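Type 4 fimbrial biogenesis protein PilY1 (Pseudomonas aeruginosa, PDB 3HX6) primes type IV pilus assembly and supports twitching motility and host-cell adhesion, with calcium binding and release apparently regulating pilus retraction. Local coordinates at residues 129-134 against 350-355; 448-453 against 463-468. The protein carries 3 engineered substitutions. One frame throughout, in Å; residues are numbered along the deposited sequence.

Both interactions lie in the C-terminal domain of PilY1, away from the calcium site. Their centres lie about 10 Å apart. Interaction 1 sets the start of helix 130-137 against the loop 350-355, within the beta-propeller domain. It is partly buried, has an exposed margin at Asn355, and is carried by two aromatic rings. Interaction 2 is buried and local in sequence. It joins the segment 448-453 to strand 459-466 through main-chain hydrogen bonds, with aliphatic packing beside them. The two contacts touch. Met448 packs against Tyr352, and Ile465 CD1 lies 3.6 Å from Tyr352 CE1, which places the tyrosine between the helix and the bridged segments 448-453 and 463-468.

Interaction 1: 129-134 against 350-355; sequences GGAHQF and GKYFEN
The first turn of helix 130-137 faces the irregular loop 350-355, and the backbones come nearest at His132 and Tyr352, with CA atoms 7.1 Å apart. The contact is mainly an edge-to-face pair of rings. The His132 ring presents its CD2 edge to one face of Tyr352, with ring centroids 4.8 Å apart and planes at 79°. CD2 stands over the centre of the tyrosine ring. The His132 CG is anti to the backbone N (chi1 -179°), which carries the imidazole off the helix toward the loop. Its far end meets main-chain oxygens there: His132 NE2 lies 3.0 Å from Tyr352 O and 3.2 Å from Glu354 O. The tyrosine in turn reaches back to the helix. Tyr352 OH sits 3.5 Å from His132 CB and 3.6 Å from Ala131 CB. At the exposed margin Asn355 OD1 approaches His132 CE1 at 3.7 Å. On the loop's other flank, Phe353 turns away to meet the rings of Tyr216 and Phe195. The arrangement is a T-shaped aromatic contact between a helix N-terminus and an inter-strand loop of the beta-propeller domain.

Interaction 2: 448-453 against 463-468; sequences MLIEDM and QTITPN
Met448 and Ile465 form an antiparallel hydrogen-bonded pair, the single beta bridge of this contact. Met448 N gives its hydrogen to Ile465 O at 2.8 Å. The return bond runs from Ile465 N to Met448 O, also 2.8 Å. The two bonds fix the local register.

The tight part of the contact lies around this bridge. Met448, Leu449 and Ile450 are buried here, as are Gln463, Thr464 and Ile465. Met448 runs alongside Ile465, in the same direction. Met448 CG is 3.9 Å from Ile465 CG2. The Met448 chi1 of 51° puts CG between the backbone N and the carbonyl carbon, and CG also comes to 3.6 Å from Ile465 O. The placing of Ile450 CD1 against Ile465 is doubtful. Leu449 sets its CD1 branch 3.4 Å from Gln463 O.

Toward Glu451 and Asp452, which are both partly exposed, the pairing is looser. Glu451 and Gln463 run alongside each other, with Glu451 CG 3.9 Å from Gln463 OE1, a packing contact rather than a hydrogen bond. A water fills in for direct main-chain pairing here. The water accepts from Gln463 N and lies 2.8 Å from Asp452 O. Farther out, the carboxylates of Glu451 and Asp452 have long, weak ion pairs with Lys197 and Arg255.

Strand 459-466 is covered on its other edge by strand 477-483, where Thr464 bonds with Trp479 and Thr466 with Ser477 through the backbone. Leu449 makes backbone bonds with Thr349, just after strand 343-348. Ile450 and Glu451 pack against Tyr135 of helix 130-137.

Interaction 1: 129-134 against 350-355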
ATOM      1  N   GLY A 129      -2.657   2.931 -36.375  1.00 49.80           N
ATOM      2  CA  GLY A 129      -1.553   2.416 -35.583  1.00 47.44           C
ATOM      3  C   GLY A 129      -2.016   1.905 -34.229  1.00 45.59           C
ATOM      4  O   GLY A 129      -3.136   2.197 -33.805  1.00 45.69           O
ATOM      5  N   GLY A 130      -1.157   1.145 -33.554  1.00 43.05           N
ATOM      6  CA  GLY A 130      -1.504   0.603 -32.250  1.00 39.28           C
ATOM      7  C   GLY A 130      -1.606   1.663 -31.169  1.00 36.92           C
ATOM      8  O   GLY A 130      -2.561   1.681 -30.395  1.00 36.61           O
ATOM      9  N   ALA A 131      -0.616   2.545 -31.108  1.00 34.51           N
ATOM     10  CA  ALA A 131      -0.606   3.613 -30.118  1.00 32.59           C
ATOM     11  C   ALA A 131      -1.829   4.503 -30.311  1.00 31.55           C
ATOM     12  O   ALA A 131      -2.544   4.818 -29.356  1.00 30.22           O
ATOM     13  CB  ALA A 131       0.667   4.438 -30.254  1.00 31.57           C
ATOM     14  N   HIS A 132      -2.071   4.897 -31.556  1.00 29.86           N
ATOM     15  CA  HIS A 132      -3.203   5.754 -31.876  1.00 28.71           C
ATOM     16  C   HIS A 132      -4.535   5.054 -31.627  1.00 28.93           C
ATOM     17  O   HIS A 132      -5.452   5.637 -31.045  1.00 26.66           O
ATOM     18  CB  HIS A 132      -3.128   6.213 -33.334  1.00 28.06           C
ATOM     19  CG  HIS A 132      -4.244   7.125 -33.732  1.00 27.71           C
ATOM     20  ND1 HIS A 132      -5.194   6.776 -34.667  1.00 27.98           N
ATOM     21  CD2 HIS A 132      -4.573   8.369 -33.308  1.00 28.96           C
ATOM     22  CE1 HIS A 132      -6.061   7.763 -34.802  1.00 29.16           C
ATOM     23  NE2 HIS A 132      -5.707   8.743 -33.987  1.00 29.28           N
ATOM     24  N   GLN A 133      -4.642   3.805 -32.069  1.00 28.88           N
ATOM     25  CA  GLN A 133      -5.877   3.057 -31.877  1.00 30.55           C
ATOM     26  C   GLN A 133      -6.114   2.867 -30.386  1.00 29.13           C
ATOM     27  O   GLN A 133      -7.253   2.894 -29.912  1.00 28.14           O
ATOM     28  CB  GLN A 133      -5.799   1.693 -32.566  1.00 31.87           C
ATOM     29  CG  GLN A 133      -7.129   0.954 -32.606  1.00 36.83           C
ATOM     30  CD  GLN A 133      -8.215   1.756 -33.306  1.00 39.84           C
ATOM     31  OE1 GLN A 133      -8.050   2.177 -34.452  1.00 41.75           O
ATOM     32  NE2 GLN A 133      -9.332   1.972 -32.617  1.00 40.80           N
ATOM     33  N   PHE A 134      -5.029   2.673 -29.645  1.00 27.41           N
ATOM     34  CA  PHE A 134      -5.138   2.488 -28.210  1.00 28.00           C
ATOM     35  C   PHE A 134      -5.795   3.722 -27.597  1.00 27.17           C
ATOM     36  O   PHE A 134      -6.676   3.605 -26.744  1.00 28.40           O
ATOM     37  CB  PHE A 134      -3.757   2.254 -27.602  1.00 29.98           C
ATOM     38  CG  PHE A 134      -3.784   1.990 -26.125  1.00 33.78           C
ATOM     39  CD1 PHE A 134      -3.799   3.040 -25.217  1.00 34.96           C
ATOM     40  CD2 PHE A 134      -3.817   0.687 -25.639  1.00 35.05           C
ATOM     41  CE1 PHE A 134      -3.845   2.797 -23.845  1.00 36.59           C
ATOM     42  CE2 PHE A 134      -3.865   0.436 -24.269  1.00 35.90           C
ATOM     43  CZ  PHE A 134      -3.879   1.494 -23.371  1.00 34.31           C
ATOM     44  N   GLY A 350      -1.619  19.065 -26.856  1.00 12.93           N
ATOM     45  CA  GLY A 350      -1.552  17.945 -27.773  1.00 14.36           C
ATOM     46  C   GLY A 350      -2.947  17.508 -28.180  1.00 15.59           C
ATOM     47  O   GLY A 350      -3.930  17.848 -27.522  1.00 14.77           O
ATOM     48  N   LYS A 351      -3.041  16.779 -29.287  1.00 16.60           N
ATOM     49  CA  LYS A 351      -4.320  16.272 -29.765  1.00 20.56           C
ATOM     50  C   LYS A 351      -3.997  15.021 -30.565  1.00 20.30           C
ATOM     51  O   LYS A 351      -3.016  14.984 -31.306  1.00 20.27           O
ATOM     52  CB  LYS A 351      -5.068  17.329 -30.595  1.00 23.42           C
ATOM     53  CG  LYS A 351      -4.654  17.512 -32.036  1.00 29.05           C
ATOM     54  CD  LYS A 351      -5.483  18.650 -32.650  1.00 31.69           C
ATOM     55  CE  LYS A 351      -5.324  18.737 -34.156  1.00 33.65           C
ATOM     56  NZ  LYS A 351      -5.988  17.597 -34.845  1.00 36.80           N
ATOM     57  N   TYR A 352      -4.821  13.994 -30.405  1.00 18.87           N
ATOM     58  CA  TYR A 352      -4.560  12.708 -31.033  1.00 20.19           C
ATOM     59  C   TYR A 352      -5.824  11.990 -31.499  1.00 20.78           C
ATOM     60  O   TYR A 352      -5.752  10.820 -31.872  1.00 21.72           O
ATOM     61  CB  TYR A 352      -3.862  11.840 -29.980  1.00 22.10           C
ATOM     62  CG  TYR A 352      -2.997  10.706 -30.472  1.00 22.75           C
ATOM     63  CD1 TYR A 352      -2.880   9.540 -29.720  1.00 22.29           C
ATOM     64  CD2 TYR A 352      -2.225  10.823 -31.629  1.00 23.47           C
ATOM     65  CE1 TYR A 352      -2.018   8.521 -30.094  1.00 23.90           C
ATOM     66  CE2 TYR A 352      -1.349   9.799 -32.012  1.00 22.96           C
ATOM     67  CZ  TYR A 352      -1.255   8.654 -31.233  1.00 23.73           C
ATOM     68  OH  TYR A 352      -0.399   7.631 -31.572  1.00 26.64           O
ATOM     69  N   PHE A 353      -6.972  12.664 -31.486  1.00 19.96           N
ATOM     70  CA  PHE A 353      -8.215  11.990 -31.857  1.00 22.24           C
ATOM     71  C   PHE A 353      -8.490  11.757 -33.332  1.00 24.52           C
ATOM     72  O   PHE A 353      -9.202  10.819 -33.679  1.00 26.56           O
ATOM     73  CB  PHE A 353      -9.422  12.687 -31.209  1.00 20.88           C
ATOM     74  CG  PHE A 353      -9.723  14.049 -31.763  1.00 20.85           C
ATOM     75  CD1 PHE A 353     -10.725  14.222 -32.708  1.00 23.45           C
ATOM     76  CD2 PHE A 353      -9.024  15.162 -31.322  1.00 22.21           C
ATOM     77  CE1 PHE A 353     -11.029  15.487 -33.205  1.00 24.68           C
ATOM     78  CE2 PHE A 353      -9.317  16.427 -31.809  1.00 22.64           C
ATOM     79  CZ  PHE A 353     -10.324  16.592 -32.754  1.00 23.96           C
ATOM     80  N   GLU A 354      -7.934  12.586 -34.208  1.00 24.74           N
ATOM     81  CA  GLU A 354      -8.166  12.401 -35.636  1.00 27.37           C
ATOM     82  C   GLU A 354      -7.106  11.512 -36.269  1.00 26.91           C
ATOM     83  O   GLU A 354      -5.988  11.418 -35.764  1.00 25.11           O
ATOM     84  CB  GLU A 354      -8.202  13.757 -36.338  1.00 28.53           C
ATOM     85  CG  GLU A 354      -9.493  14.509 -36.103  1.00 34.37           C
ATOM     86  CD  GLU A 354      -9.454  15.915 -36.646  1.00 38.32           C
ATOM     87  OE1 GLU A 354     -10.530  16.546 -36.733  1.00 39.16           O
ATOM     88  OE2 GLU A 354      -8.345  16.391 -36.978  1.00 41.99           O
ATOM     89  N   ASN A 355      -7.456  10.859 -37.374  1.00 28.10           N
ATOM     90  CA  ASN A 355      -6.506   9.983 -38.056  1.00 29.28           C
ATOM     91  C   ASN A 355      -5.234  10.736 -38.380  1.00 27.38           C
ATOM     92  O   ASN A 355      -4.135  10.241 -38.158  1.00 28.19           O
ATOM     93  CB  ASN A 355      -7.106   9.413 -39.344  1.00 31.54           C
ATOM     94  CG  ASN A 355      -7.984   8.207 -39.086  1.00 36.02           C
ATOM     95  OD1 ASN A 355      -8.080   7.726 -37.953  1.00 38.53           O
ATOM     96  ND2 ASN A 355      -8.625   7.704 -40.136  1.00 36.10           N
TER

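Interaction 2: 448-453 against 463-468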
ATOM      1  N   MET A 448       3.856  15.122 -27.532  1.00 12.88           N
ATOM      2  CA  MET A 448       2.707  15.826 -26.982  1.00 15.09           C
ATOM      3  C   MET A 448       2.095  15.150 -25.768  1.00 14.71           C
ATOM      4  O   MET A 448       2.398  14.000 -25.461  1.00 12.87           O
ATOM      5  CB  MET A 448       1.645  16.003 -28.069  1.00 17.62           C
ATOM      6  CG  MET A 448       1.293  14.722 -28.787  1.00 19.94           C
ATOM      7  SD  MET A 448       0.107  14.973 -30.112  1.00 23.02           S
ATOM      8  CE  MET A 448      -0.870  13.516 -29.936  1.00 22.17           C
ATOM      9  N   LEU A 449       1.236  15.890 -25.074  1.00 15.27           N
ATOM     10  CA  LEU A 449       0.557  15.372 -23.897  1.00 14.37           C
ATOM     11  C   LEU A 449      -0.907  15.067 -24.203  1.00 15.06           C
ATOM     12  O   LEU A 449      -1.648  15.968 -24.599  1.00 14.40           O
ATOM     13  CB  LEU A 449       0.593  16.396 -22.762  1.00 12.77           C
ATOM     14  CG  LEU A 449      -0.026  15.883 -21.458  1.00 15.06           C
ATOM     15  CD1 LEU A 449       0.989  14.992 -20.779  1.00 14.99           C
ATOM     16  CD2 LEU A 449      -0.420  17.030 -20.534  1.00 14.84           C
ATOM     17  N   ILE A 450      -1.332  13.818 -24.046  1.00 12.78           N
ATOM     18  CA  ILE A 450      -2.746  13.529 -24.250  1.00 16.65           C
ATOM     19  C   ILE A 450      -3.339  12.795 -23.041  1.00 15.39           C
ATOM     20  O   ILE A 450      -4.550  12.773 -22.865  1.00 17.11           O
ATOM     21  CB  ILE A 450      -3.039  12.719 -25.560  1.00 20.16           C
ATOM     22  CG1 ILE A 450      -2.706  11.242 -25.379  1.00 23.75           C
ATOM     23  CG2 ILE A 450      -2.283  13.335 -26.737  1.00 20.87           C
ATOM     24  CD1 ILE A 450      -1.252  10.927 -25.390  1.00 28.66           C
ATOM     25  N   GLU A 451      -2.477  12.223 -22.202  1.00 16.90           N
ATOM     26  CA  GLU A 451      -2.911  11.488 -21.002  1.00 16.95           C
ATOM     27  C   GLU A 451      -2.890  12.375 -19.759  1.00 16.52           C
ATOM     28  O   GLU A 451      -2.051  13.272 -19.641  1.00 12.83           O
ATOM     29  CB  GLU A 451      -1.994  10.287 -20.750  1.00 19.59           C
ATOM     30  CG  GLU A 451      -2.008   9.234 -21.849  1.00 29.25           C
ATOM     31  CD  GLU A 451      -3.339   8.520 -21.939  1.00 31.09           C
ATOM     32  OE1 GLU A 451      -3.762   7.941 -20.915  1.00 36.08           O
ATOM     33  OE2 GLU A 451      -3.960   8.534 -23.023  1.00 34.35           O
ATOM     34  N   ASP A 452      -3.805  12.114 -18.828  1.00 13.69           N
ATOM     35  CA  ASP A 452      -3.863  12.892 -17.599  1.00 15.76           C
ATOM     36  C   ASP A 452      -2.582  12.727 -16.788  1.00 13.99           C
ATOM     37  O   ASP A 452      -1.868  11.731 -16.917  1.00 14.05           O
ATOM     38  CB  ASP A 452      -5.070  12.482 -16.756  1.00 17.00           C
ATOM     39  CG  ASP A 452      -6.385  12.901 -17.384  1.00 22.60           C
ATOM     40  OD1 ASP A 452      -6.373  13.455 -18.512  1.00 19.94           O
ATOM     41  OD2 ASP A 452      -7.437  12.680 -16.746  1.00 26.50           O
ATOM     42  N   MET A 453      -2.305  13.717 -15.950  1.00 12.10           N
ATOM     43  CA  MET A 453      -1.108  13.720 -15.135  1.00 13.19           C
ATOM     44  C   MET A 453      -1.428  13.446 -13.675  1.00 15.11           C
ATOM     45  O   MET A 453      -2.591  13.436 -13.272  1.00 15.31           O
ATOM     46  CB  MET A 453      -0.412  15.071 -15.260  1.00 11.88           C
ATOM     47  CG  MET A 453      -0.223  15.529 -16.696  1.00 13.48           C
ATOM     48  SD  MET A 453       0.599  17.133 -16.761  1.00 15.31           S
ATOM     49  CE  MET A 453      -0.807  18.238 -16.799  1.00 11.81           C
ATOM     50  N   GLN A 463       3.013  11.629 -18.653  1.00 14.10           N
ATOM     51  CA  GLN A 463       3.509  10.773 -19.708  1.00 16.16           C
ATOM     52  C   GLN A 463       3.167  11.423 -21.027  1.00 16.16           C
ATOM     53  O   GLN A 463       2.024  11.804 -21.271  1.00 17.28           O
ATOM     54  CB  GLN A 463       2.858   9.393 -19.649  1.00 18.98           C
ATOM     55  CG  GLN A 463       3.371   8.443 -20.718  1.00 23.72           C
ATOM     56  CD  GLN A 463       2.512   7.203 -20.841  1.00 27.46           C
ATOM     57  OE1 GLN A 463       1.357   7.269 -21.272  1.00 30.62           O
ATOM     58  NE2 GLN A 463       3.063   6.067 -20.456  1.00 27.81           N
ATOM     59  N   THR A 464       4.165  11.543 -21.882  1.00 13.67           N
ATOM     60  CA  THR A 464       3.959  12.142 -23.181  1.00 16.75           C
ATOM     61  C   THR A 464       4.028  11.068 -24.262  1.00 17.15           C
ATOM     62  O   THR A 464       4.530   9.962 -24.034  1.00 16.66           O
ATOM     63  CB  THR A 464       5.045  13.157 -23.470  1.00 17.36           C
ATOM     64  OG1 THR A 464       4.720  13.872 -24.661  1.00 29.63           O
ATOM     65  CG2 THR A 464       6.357  12.440 -23.668  1.00 14.67           C
ATOM     66  N   ILE A 465       3.527  11.398 -25.445  1.00 16.89           N
ATOM     67  CA  ILE A 465       3.570  10.463 -26.548  1.00 17.27           C
ATOM     68  C   ILE A 465       4.177  11.153 -27.761  1.00 18.00           C
ATOM     69  O   ILE A 465       3.895  12.321 -28.047  1.00 16.32           O
ATOM     70  CB  ILE A 465       2.157   9.912 -26.885  1.00 18.41           C
ATOM     71  CG1 ILE A 465       2.276   8.807 -27.943  1.00 21.09           C
ATOM     72  CG2 ILE A 465       1.253  11.037 -27.377  1.00 18.32           C
ATOM     73  CD1 ILE A 465       0.981   8.095 -28.241  1.00 21.12           C
ATOM     74  N   THR A 466       5.043  10.431 -28.454  1.00 18.00           N
ATOM     75  CA  THR A 466       5.691  10.963 -29.637  1.00 21.23           C
ATOM     76  C   THR A 466       5.405  10.025 -30.797  1.00 21.96           C
ATOM     77  O   THR A 466       5.970   8.937 -30.876  1.00 21.23           O
ATOM     78  CB  THR A 466       7.217  11.066 -29.444  1.00 20.95           C
ATOM     79  OG1 THR A 466       7.498  11.918 -28.329  1.00 22.40           O
ATOM     80  CG2 THR A 466       7.877  11.639 -30.699  1.00 22.36           C
ATOM     81  N   PRO A 467       4.498  10.427 -31.697  1.00 23.39           N
ATOM     82  CA  PRO A 467       4.140   9.612 -32.861  1.00 26.71           C
ATOM     83  C   PRO A 467       5.375   9.350 -33.714  1.00 29.56           C
ATOM     84  O   PRO A 467       6.118  10.280 -34.028  1.00 29.58           O
ATOM     85  CB  PRO A 467       3.122  10.486 -33.595  1.00 26.94           C
ATOM     86  CG  PRO A 467       2.491  11.283 -32.490  1.00 25.15           C
ATOM     87  CD  PRO A 467       3.689  11.657 -31.647  1.00 24.18           C
ATOM     88  N   ASN A 468       5.603   8.093 -34.082  1.00 34.04           N
ATOM     89  CA  ASN A 468       6.754   7.750 -34.915  1.00 38.74           C
ATOM     90  C   ASN A 468       6.306   7.605 -36.364  1.00 39.60           C
ATOM     91  O   ASN A 468       5.574   6.673 -36.700  1.00 40.97           O
ATOM     92  CB  ASN A 468       7.400   6.437 -34.460  1.00 42.99           C
ATOM     93  CG  ASN A 468       7.782   6.442 -32.992  1.00 46.91           C
ATOM     94  OD1 ASN A 468       8.210   7.466 -32.445  1.00 50.24           O
ATOM     95  ND2 ASN A 468       7.646   5.288 -32.346  1.00 48.63           N
TER
HETATM   96  O   HOH W   1       0.359  12.350 -18.452  1.00 15.00           O